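Local structure of tyrocidine synthetase 3 (Brevibacillus brevis, 2JGP) at residues 9-14 against 82-87; 123-128 against 235-240. The protein probably forms peptide bonds in tyrocidine biosynthesis, its condensation domain joining amino acyl and peptidyl groups that carrier domains hold on phosphopantetheine arms. One frame throughout, in Å; residues are numbered along the deposited sequence.

Contact 1. Residues 9-14 against 82-87; sequences SVWEAR and KGNVFS
Trp-11 and Arg-14, three residues apart on helix 10-23, both come down on the ring of Phe-86. Ser-9 starts that helix as its N-cap, OG accepting from Glu-12 N. Trp-11 follows in the first turn and presents the far edge of its six-membered ring to the Phe-86 face: CZ2 lies 3.6 Å from Phe-86 CD1, and the planes stand at 90°. Arg-14, with its chain extended from CG to NE, brings the guanidinium over a face of Phe-86, its plane tilted 45° from the ring. Arg-14 CZ stands 4.4 Å from the centre of the Phe-86 ring, an off-centre cation-pi contact, with NH2 3.6 Å from Phe-86 CE2. Arg-14 NH1 also sits above the rim of the Trp-11 ring. Two outside bonds fix the guanidinium: NE donates to Gly-403 O, and NH2 pairs with Asp-406. On the loop side, Asn-84 OD1 accepts from Phe-86 N at 2.8 Å, an Asx turn that opens the type I turn carrying Phe-86. A T-shaped aromatic pair flanked by a cation-pi contact thus ties the first helix of the carrier's helical bundle to the loop running on toward the condensation domain.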
ATOM      1  N   SER A   9      -9.249  -8.841  -7.864  1.00 61.92           N
ATOM      2  CA  SER A   9      -7.867  -9.268  -7.755  1.00 61.93           C
ATOM      3  C   SER A   9      -7.128  -8.825  -8.990  1.00 62.00           C
ATOM      4  O   SER A   9      -7.747  -8.458  -9.986  1.00 61.65           O
ATOM      5  CB  SER A   9      -7.777 -10.787  -7.647  1.00 61.96           C
ATOM      6  OG  SER A   9      -8.161 -11.402  -8.862  1.00 61.86           O
ATOM      7  N   VAL A  10      -5.803  -8.906  -8.938  1.00 62.21           N
ATOM      8  CA  VAL A  10      -4.981  -8.517 -10.082  1.00 62.37           C
ATOM      9  C   VAL A  10      -5.298  -9.354 -11.329  1.00 62.09           C
ATOM     10  O   VAL A  10      -5.406  -8.802 -12.414  1.00 61.98           O
ATOM     11  CB  VAL A  10      -3.455  -8.548  -9.729  1.00 62.76           C
ATOM     12  CG1 VAL A  10      -3.000  -9.969  -9.381  1.00 63.73           C
ATOM     13  CG2 VAL A  10      -2.629  -7.984 -10.863  1.00 64.14           C
ATOM     14  N   TRP A  11      -5.474 -10.666 -11.184  1.00 61.65           N
ATOM     15  CA  TRP A  11      -5.743 -11.507 -12.354  1.00 61.62           C
ATOM     16  C   TRP A  11      -7.160 -11.316 -12.891  1.00 61.57           C
ATOM     17  O   TRP A  11      -7.371 -11.416 -14.085  1.00 61.16           O
ATOM     18  CB  TRP A  11      -5.421 -12.987 -12.091  1.00 61.79           C
ATOM     19  CG  TRP A  11      -3.944 -13.221 -12.085  1.00 61.62           C
ATOM     20  CD1 TRP A  11      -3.173 -13.574 -11.015  1.00 62.31           C
ATOM     21  CD2 TRP A  11      -3.046 -13.057 -13.190  1.00 62.04           C
ATOM     22  NE1 TRP A  11      -1.851 -13.663 -11.390  1.00 61.83           N
ATOM     23  CE2 TRP A  11      -1.745 -13.347 -12.719  1.00 62.17           C
ATOM     24  CE3 TRP A  11      -3.212 -12.697 -14.534  1.00 61.81           C
ATOM     25  CZ2 TRP A  11      -0.627 -13.299 -13.543  1.00 63.23           C
ATOM     26  CZ3 TRP A  11      -2.100 -12.649 -15.352  1.00 62.68           C
ATOM     27  CH2 TRP A  11      -0.822 -12.952 -14.856  1.00 62.84           C
ATOM     28  N   GLU A  12      -8.125 -11.023 -12.020  1.00 61.57           N
ATOM     29  CA  GLU A  12      -9.471 -10.683 -12.493  1.00 61.73           C
ATOM     30  C   GLU A  12      -9.443  -9.392 -13.313  1.00 61.68           C
ATOM     31  O   GLU A  12     -10.078  -9.305 -14.374  1.00 62.37           O
ATOM     32  CB  GLU A  12     -10.458 -10.580 -11.331  1.00 61.72           C
ATOM     33  CG  GLU A  12     -10.886 -11.936 -10.793  1.00 62.11           C
ATOM     34  CD  GLU A  12     -11.966 -11.849  -9.740  1.00 61.94           C
ATOM     35  OE1 GLU A  12     -12.359 -12.922  -9.216  1.00 62.06           O
ATOM     36  OE2 GLU A  12     -12.438 -10.726  -9.442  1.00 62.62           O
ATOM     37  N   ALA A  13      -8.672  -8.408 -12.846  1.00 61.19           N
ATOM     38  CA  ALA A  13      -8.507  -7.143 -13.567  1.00 61.03           C
ATOM     39  C   ALA A  13      -7.818  -7.348 -14.919  1.00 60.77           C
ATOM     40  O   ALA A  13      -8.301  -6.868 -15.935  1.00 60.72           O
ATOM     41  CB  ALA A  13      -7.720  -6.148 -12.722  1.00 61.25           C
ATOM     42  N   ARG A  14      -6.703  -8.076 -14.924  1.00 60.48           N
ATOM     43  CA  ARG A  14      -5.947  -8.319 -16.150  1.00 60.55           C
ATOM     44  C   ARG A  14      -6.784  -9.052 -17.194  1.00 60.46           C
ATOM     45  O   ARG A  14      -6.835  -8.659 -18.354  1.00 60.06           O
ATOM     46  CB  ARG A  14      -4.676  -9.120 -15.845  1.00 60.69           C
ATOM     47  CG  ARG A  14      -3.621  -8.314 -15.114  1.00 60.03           C
ATOM     48  CD  ARG A  14      -2.475  -9.173 -14.634  1.00 60.78           C
ATOM     49  NE  ARG A  14      -1.407  -8.332 -14.097  1.00 61.24           N
ATOM     50  CZ  ARG A  14      -0.474  -8.745 -13.243  1.00 61.84           C
ATOM     51  NH1 ARG A  14      -0.440 -10.002 -12.821  1.00 62.69           N
ATOM     52  NH2 ARG A  14       0.435  -7.888 -12.808  1.00 62.18           N
ATOM     53  N   LYS A  82       3.012 -23.408 -13.497  1.00 67.42           N
ATOM     54  CA  LYS A  82       3.427 -23.792 -14.843  0.50 67.15           C
ATOM     55  C   LYS A  82       3.018 -22.730 -15.856  1.00 66.89           C
ATOM     56  O   LYS A  82       1.873 -22.291 -15.875  1.00 67.31           O
ATOM     57  CB  LYS A  82       2.811 -25.143 -15.220  0.50 67.23           C
ATOM     58  CG  LYS A  82       3.233 -25.672 -16.584  0.50 67.32           C
ATOM     59  CD  LYS A  82       2.621 -27.039 -16.857  0.50 67.31           C
ATOM     60  CE  LYS A  82       2.651 -27.380 -18.336  0.50 67.58           C
ATOM     61  NZ  LYS A  82       1.712 -26.528 -19.119  0.50 67.66           N
ATOM     62  N   GLY A  83       3.962 -22.316 -16.700  1.00 66.29           N
ATOM     63  CA  GLY A  83       3.684 -21.304 -17.725  1.00 65.58           C
ATOM     64  C   GLY A  83       3.147 -20.000 -17.161  1.00 64.73           C
ATOM     65  O   GLY A  83       2.304 -19.343 -17.784  1.00 65.11           O
ATOM     66  N   ASN A  84       3.620 -19.636 -15.969  1.00 63.41           N
ATOM     67  CA  ASN A  84       3.212 -18.411 -15.297  1.00 62.09           C
ATOM     68  C   ASN A  84       4.457 -17.745 -14.709  1.00 60.55           C
ATOM     69  O   ASN A  84       4.970 -18.172 -13.676  1.00 60.59           O
ATOM     70  CB  ASN A  84       2.180 -18.712 -14.201  1.00 62.37           C
ATOM     71  CG  ASN A  84       1.741 -17.465 -13.441  1.00 63.24           C
ATOM     72  OD1 ASN A  84       2.272 -16.367 -13.641  1.00 62.62           O
ATOM     73  ND2 ASN A  84       0.762 -17.632 -12.556  1.00 65.11           N
ATOM     74  N   VAL A  85       4.948 -16.704 -15.375  1.00 58.30           N
ATOM     75  CA  VAL A  85       6.172 -16.044 -14.934  1.00 56.05           C
ATOM     76  C   VAL A  85       5.972 -15.209 -13.665  1.00 53.38           C
ATOM     77  O   VAL A  85       6.951 -14.703 -13.121  1.00 52.94           O
ATOM     78  CB  VAL A  85       6.785 -15.141 -16.039  1.00 56.28           C
ATOM     79  CG1 VAL A  85       7.153 -15.974 -17.271  1.00 57.38           C
ATOM     80  CG2 VAL A  85       5.837 -14.013 -16.397  1.00 57.12           C
ATOM     81  N   PHE A  86       4.721 -15.053 -13.219  1.00 49.51           N
ATOM     82  CA  PHE A  86       4.389 -14.326 -11.980  1.00 46.98           C
ATOM     83  C   PHE A  86       4.361 -15.217 -10.737  1.00 45.97           C
ATOM     84  O   PHE A  86       4.178 -14.726  -9.626  1.00 45.47           O
ATOM     85  CB  PHE A  86       3.021 -13.641 -12.111  1.00 45.75           C
ATOM     86  CG  PHE A  86       3.022 -12.465 -13.025  1.00 42.70           C
ATOM     87  CD1 PHE A  86       2.831 -12.626 -14.391  1.00 38.98           C
ATOM     88  CD2 PHE A  86       3.213 -11.187 -12.525  1.00 40.24           C
ATOM     89  CE1 PHE A  86       2.831 -11.538 -15.232  1.00 38.76           C
ATOM     90  CE2 PHE A  86       3.216 -10.089 -13.371  1.00 39.37           C
ATOM     91  CZ  PHE A  86       3.025 -10.265 -14.723  1.00 39.45           C
ATOM     92  N   SER A  87       4.533 -16.519 -10.925  1.00 44.92           N
ATOM     93  CA  SER A  87       4.441 -17.477  -9.831  1.00 44.82           C
ATOM     94  C   SER A  87       5.642 -17.377  -8.892  1.00 44.43           C
ATOM     95  O   SER A  87       6.787 -17.369  -9.340  1.00 43.43           O
ATOM     96  CB  SER A  87       4.345 -18.895 -10.393  1.00 45.09           C
ATOM     97  OG  SER A  87       4.442 -19.861  -9.367  1.00 46.61           O
TER

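Contact 2. Residues 123-128 against 235-240; sequences STMLIE and AEWVQL
Glu-236 OE1 takes a salt bridge from Arg-146 NE and a hydrogen bond from His-147 NE2, pinning helix 227-241 just beside Trp-237, the residue that meets Met-125 and Ile-127 of the strand. The meeting itself is wholly apolar, with no hydrogen bond between 123-128 and 235-240. Met-125 and Ile-127, two apart on the strand, point the same way, toward the helix. The Met-125 chain runs out extended as far as SD and then turns its methyl aside (chi3 57°), so that CE ends 4.3 Å from Trp-237 CZ3. Ile-127 reaches out with its longer branch, CD1 lying anti to CA, and this methyl stops 4.3 Å from Trp-237 CH2. The two ends also touch each other, Met-125 CE and Ile-127 CD1 being 4.2 Å apart. Both approach the indole obliquely, at neighbouring atoms of its benzo end. Trp-237 spans most of the distance: its CG is anti to the backbone N (chi1 179°), which carries the indole out across to the strand, while the closest CA atoms, those of Ile-127 and Val-238, are 11.7 Å apart. At the other end of the indole, NE1 makes a weak hydrogen bond to Val-136 O.

Strand 123-129 runs between 213-220 and 447-451 and bonds to both, Met-125 with Leu-216 and Leu-126 with Ala-450. Leu-449 of the latter strand touches Met-125 and Ile-127 and also Val-238 of the helix, joining the two. Helix 133-146 packs against Trp-237 through Ala-139, Phe-140 and Leu-143, so helices 133-146 and 227-241 pack together where the indole meets this sheet of the condensation domain.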
ATOM      1  N   SER A 123       6.781   1.815  17.754  1.00 64.05           N
ATOM      2  CA  SER A 123       5.430   1.806  18.304  1.00 64.46           C
ATOM      3  C   SER A 123       5.502   1.682  19.826  1.00 64.80           C
ATOM      4  O   SER A 123       6.483   1.166  20.379  1.00 64.01           O
ATOM      5  CB  SER A 123       4.612   0.651  17.731  1.00 64.83           C
ATOM      6  OG  SER A 123       5.128  -0.603  18.150  1.00 65.91           O
ATOM      7  N   THR A 124       4.465   2.178  20.490  1.00 65.12           N
ATOM      8  CA  THR A 124       4.331   2.054  21.934  1.00 65.82           C
ATOM      9  C   THR A 124       2.925   1.569  22.242  1.00 66.20           C
ATOM     10  O   THR A 124       1.965   1.964  21.577  1.00 66.14           O
ATOM     11  CB  THR A 124       4.585   3.390  22.654  1.00 65.83           C
ATOM     12  OG1 THR A 124       3.719   4.399  22.116  1.00 66.59           O
ATOM     13  CG2 THR A 124       6.030   3.823  22.481  1.00 66.48           C
ATOM     14  N   MET A 125       2.821   0.691  23.235  1.00 66.73           N
ATOM     15  CA  MET A 125       1.546   0.118  23.639  1.00 67.40           C
ATOM     16  C   MET A 125       1.457   0.161  25.150  1.00 67.34           C
ATOM     17  O   MET A 125       2.385  -0.272  25.833  1.00 67.27           O
ATOM     18  CB  MET A 125       1.454  -1.327  23.154  1.00 67.78           C
ATOM     19  CG  MET A 125       0.138  -2.017  23.459  1.00 69.61           C
ATOM     20  SD  MET A 125      -0.091  -3.474  22.424  1.00 73.81           S
ATOM     21  CE  MET A 125       1.385  -4.407  22.830  1.00 73.16           C
ATOM     22  N   LEU A 126       0.357   0.707  25.664  1.00 67.36           N
ATOM     23  CA  LEU A 126       0.074   0.675  27.098  1.00 67.47           C
ATOM     24  C   LEU A 126      -0.579  -0.661  27.445  1.00 67.48           C
ATOM     25  O   LEU A 126      -1.635  -1.004  26.899  1.00 67.43           O
ATOM     26  CB  LEU A 126      -0.855   1.826  27.505  1.00 67.44           C
ATOM     27  CG  LEU A 126      -1.277   1.857  28.982  1.00 67.63           C
ATOM     28  CD1 LEU A 126      -0.062   2.023  29.893  1.00 66.91           C
ATOM     29  CD2 LEU A 126      -2.297   2.958  29.238  1.00 67.75           C
ATOM     30  N   ILE A 127       0.055  -1.406  28.348  1.00 67.53           N
ATOM     31  CA  ILE A 127      -0.464  -2.688  28.809  1.00 67.69           C
ATOM     32  C   ILE A 127      -0.861  -2.565  30.273  1.00 67.87           C
ATOM     33  O   ILE A 127      -0.013  -2.319  31.130  1.00 67.62           O
ATOM     34  CB  ILE A 127       0.577  -3.815  28.664  1.00 67.66           C
ATOM     35  CG1 ILE A 127       1.024  -3.947  27.203  1.00 67.51           C
ATOM     36  CG2 ILE A 127      -0.001  -5.140  29.169  1.00 67.63           C
ATOM     37  CD1 ILE A 127       2.064  -5.028  26.975  1.00 67.31           C
ATOM     38  N   GLU A 128      -2.154  -2.732  30.544  1.00 68.27           N
ATOM     39  CA  GLU A 128      -2.689  -2.656  31.897  1.00 68.74           C
ATOM     40  C   GLU A 128      -3.207  -4.026  32.322  1.00 68.78           C
ATOM     41  O   GLU A 128      -4.191  -4.526  31.775  1.00 68.72           O
ATOM     42  CB  GLU A 128      -3.801  -1.609  31.966  1.00 69.01           C
ATOM     43  CG  GLU A 128      -3.277  -0.180  31.961  1.00 69.84           C
ATOM     44  CD  GLU A 128      -4.308   0.833  31.497  1.00 71.00           C
ATOM     45  OE1 GLU A 128      -4.790   0.716  30.348  1.00 72.24           O
ATOM     46  OE2 GLU A 128      -4.620   1.759  32.273  1.00 71.21           O
ATOM     47  N   ALA A 235      -0.529  -9.021  16.135  1.00 63.41           N
ATOM     48  CA  ALA A 235      -1.537 -10.067  16.271  1.00 63.46           C
ATOM     49  C   ALA A 235      -0.900 -11.371  16.717  1.00 63.58           C
ATOM     50  O   ALA A 235      -1.404 -12.032  17.621  1.00 63.31           O
ATOM     51  CB  ALA A 235      -2.286 -10.273  14.948  1.00 63.34           C
ATOM     52  N   GLU A 236       0.218 -11.725  16.093  1.00 63.52           N
ATOM     53  CA  GLU A 236       0.883 -12.994  16.375  1.00 63.90           C
ATOM     54  C   GLU A 236       1.612 -12.988  17.715  1.00 64.11           C
ATOM     55  O   GLU A 236       1.726 -14.029  18.360  1.00 64.22           O
ATOM     56  CB  GLU A 236       1.833 -13.369  15.240  1.00 64.03           C
ATOM     57  CG  GLU A 236       1.100 -13.662  13.941  1.00 64.14           C
ATOM     58  CD  GLU A 236       1.979 -14.278  12.887  1.00 64.99           C
ATOM     59  OE1 GLU A 236       3.206 -14.335  13.090  1.00 65.65           O
ATOM     60  OE2 GLU A 236       1.441 -14.702  11.844  1.00 66.32           O
ATOM     61  N   TRP A 237       2.099 -11.820  18.132  1.00 64.33           N
ATOM     62  CA  TRP A 237       2.701 -11.677  19.454  1.00 64.48           C
ATOM     63  C   TRP A 237       1.659 -11.987  20.537  1.00 64.35           C
ATOM     64  O   TRP A 237       1.925 -12.750  21.469  1.00 64.18           O
ATOM     65  CB  TRP A 237       3.269 -10.267  19.651  1.00 64.53           C
ATOM     66  CG  TRP A 237       3.874 -10.092  21.004  1.00 65.22           C
ATOM     67  CD1 TRP A 237       5.127 -10.451  21.389  1.00 65.12           C
ATOM     68  CD2 TRP A 237       3.231  -9.557  22.169  1.00 65.39           C
ATOM     69  NE1 TRP A 237       5.314 -10.166  22.723  1.00 65.82           N
ATOM     70  CE2 TRP A 237       4.164  -9.615  23.224  1.00 65.51           C
ATOM     71  CE3 TRP A 237       1.958  -9.031  22.421  1.00 65.62           C
ATOM     72  CZ2 TRP A 237       3.868  -9.165  24.512  1.00 65.19           C
ATOM     73  CZ3 TRP A 237       1.664  -8.580  23.705  1.00 65.16           C
ATOM     74  CH2 TRP A 237       2.618  -8.652  24.732  1.00 64.93           C
ATOM     75  N   VAL A 238       0.474 -11.393  20.394  1.00 64.33           N
ATOM     76  CA  VAL A 238      -0.651 -11.629  21.303  1.00 64.45           C
ATOM     77  C   VAL A 238      -1.037 -13.109  21.357  1.00 64.52           C
ATOM     78  O   VAL A 238      -1.268 -13.660  22.440  1.00 64.46           O
ATOM     79  CB  VAL A 238      -1.892 -10.792  20.881  1.00 64.54           C
ATOM     80  CG1 VAL A 238      -3.148 -11.254  21.613  1.00 64.49           C
ATOM     81  CG2 VAL A 238      -1.637  -9.310  21.131  1.00 64.46           C
ATOM     82  N   GLN A 239      -1.107 -13.743  20.190  1.00 64.50           N
ATOM     83  CA  GLN A 239      -1.418 -15.172  20.098  1.00 64.45           C
ATOM     84  C   GLN A 239      -0.331 -16.035  20.745  1.00 64.56           C
ATOM     85  O   GLN A 239      -0.634 -16.939  21.528  1.00 64.23           O
ATOM     86  CB  GLN A 239      -1.613 -15.588  18.634  1.00 64.34           C
ATOM     87  CG  GLN A 239      -2.929 -15.124  18.024  1.00 64.75           C
ATOM     88  CD  GLN A 239      -2.994 -15.363  16.525  1.00 65.45           C
ATOM     89  OE1 GLN A 239      -2.338 -14.670  15.748  1.00 67.46           O
ATOM     90  NE2 GLN A 239      -3.789 -16.343  16.113  1.00 67.00           N
ATOM     91  N   LEU A 240       0.929 -15.747  20.418  1.00 64.74           N
ATOM     92  CA  LEU A 240       2.068 -16.493  20.972  1.00 65.07           C
ATOM     93  C   LEU A 240       2.185 -16.351  22.490  1.00 65.48           C
ATOM     94  O   LEU A 240       2.495 -17.326  23.178  1.00 65.50           O
ATOM     95  CB  LEU A 240       3.379 -16.065  20.308  1.00 64.93           C
ATOM     96  CG  LEU A 240       3.561 -16.535  18.861  1.00 64.83           C
ATOM     97  CD1 LEU A 240       4.707 -15.776  18.193  1.00 64.31           C
ATOM     98  CD2 LEU A 240       3.778 -18.045  18.787  1.00 63.34           C
TER

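Both contacts are buried, and each hangs on one aromatic residue, yet they do different jobs. Contact 1 joins a helix of the carrier to an irregular loop and involves charge: its arginine is also held by residues of the condensation domain, Gly-403 and Asp-406, so the junction draws in both parts of the bidomain. Contact 2 lies inside the condensation domain, a helix-on-sheet layer where methyl groups meet an indole and the polar grip is left to a neighbouring glutamate. The two share no helix or strand. Their centres are 36 Å apart, their nearest atoms about 21 Å, and contact 1 closes along the chain before contact 2 opens.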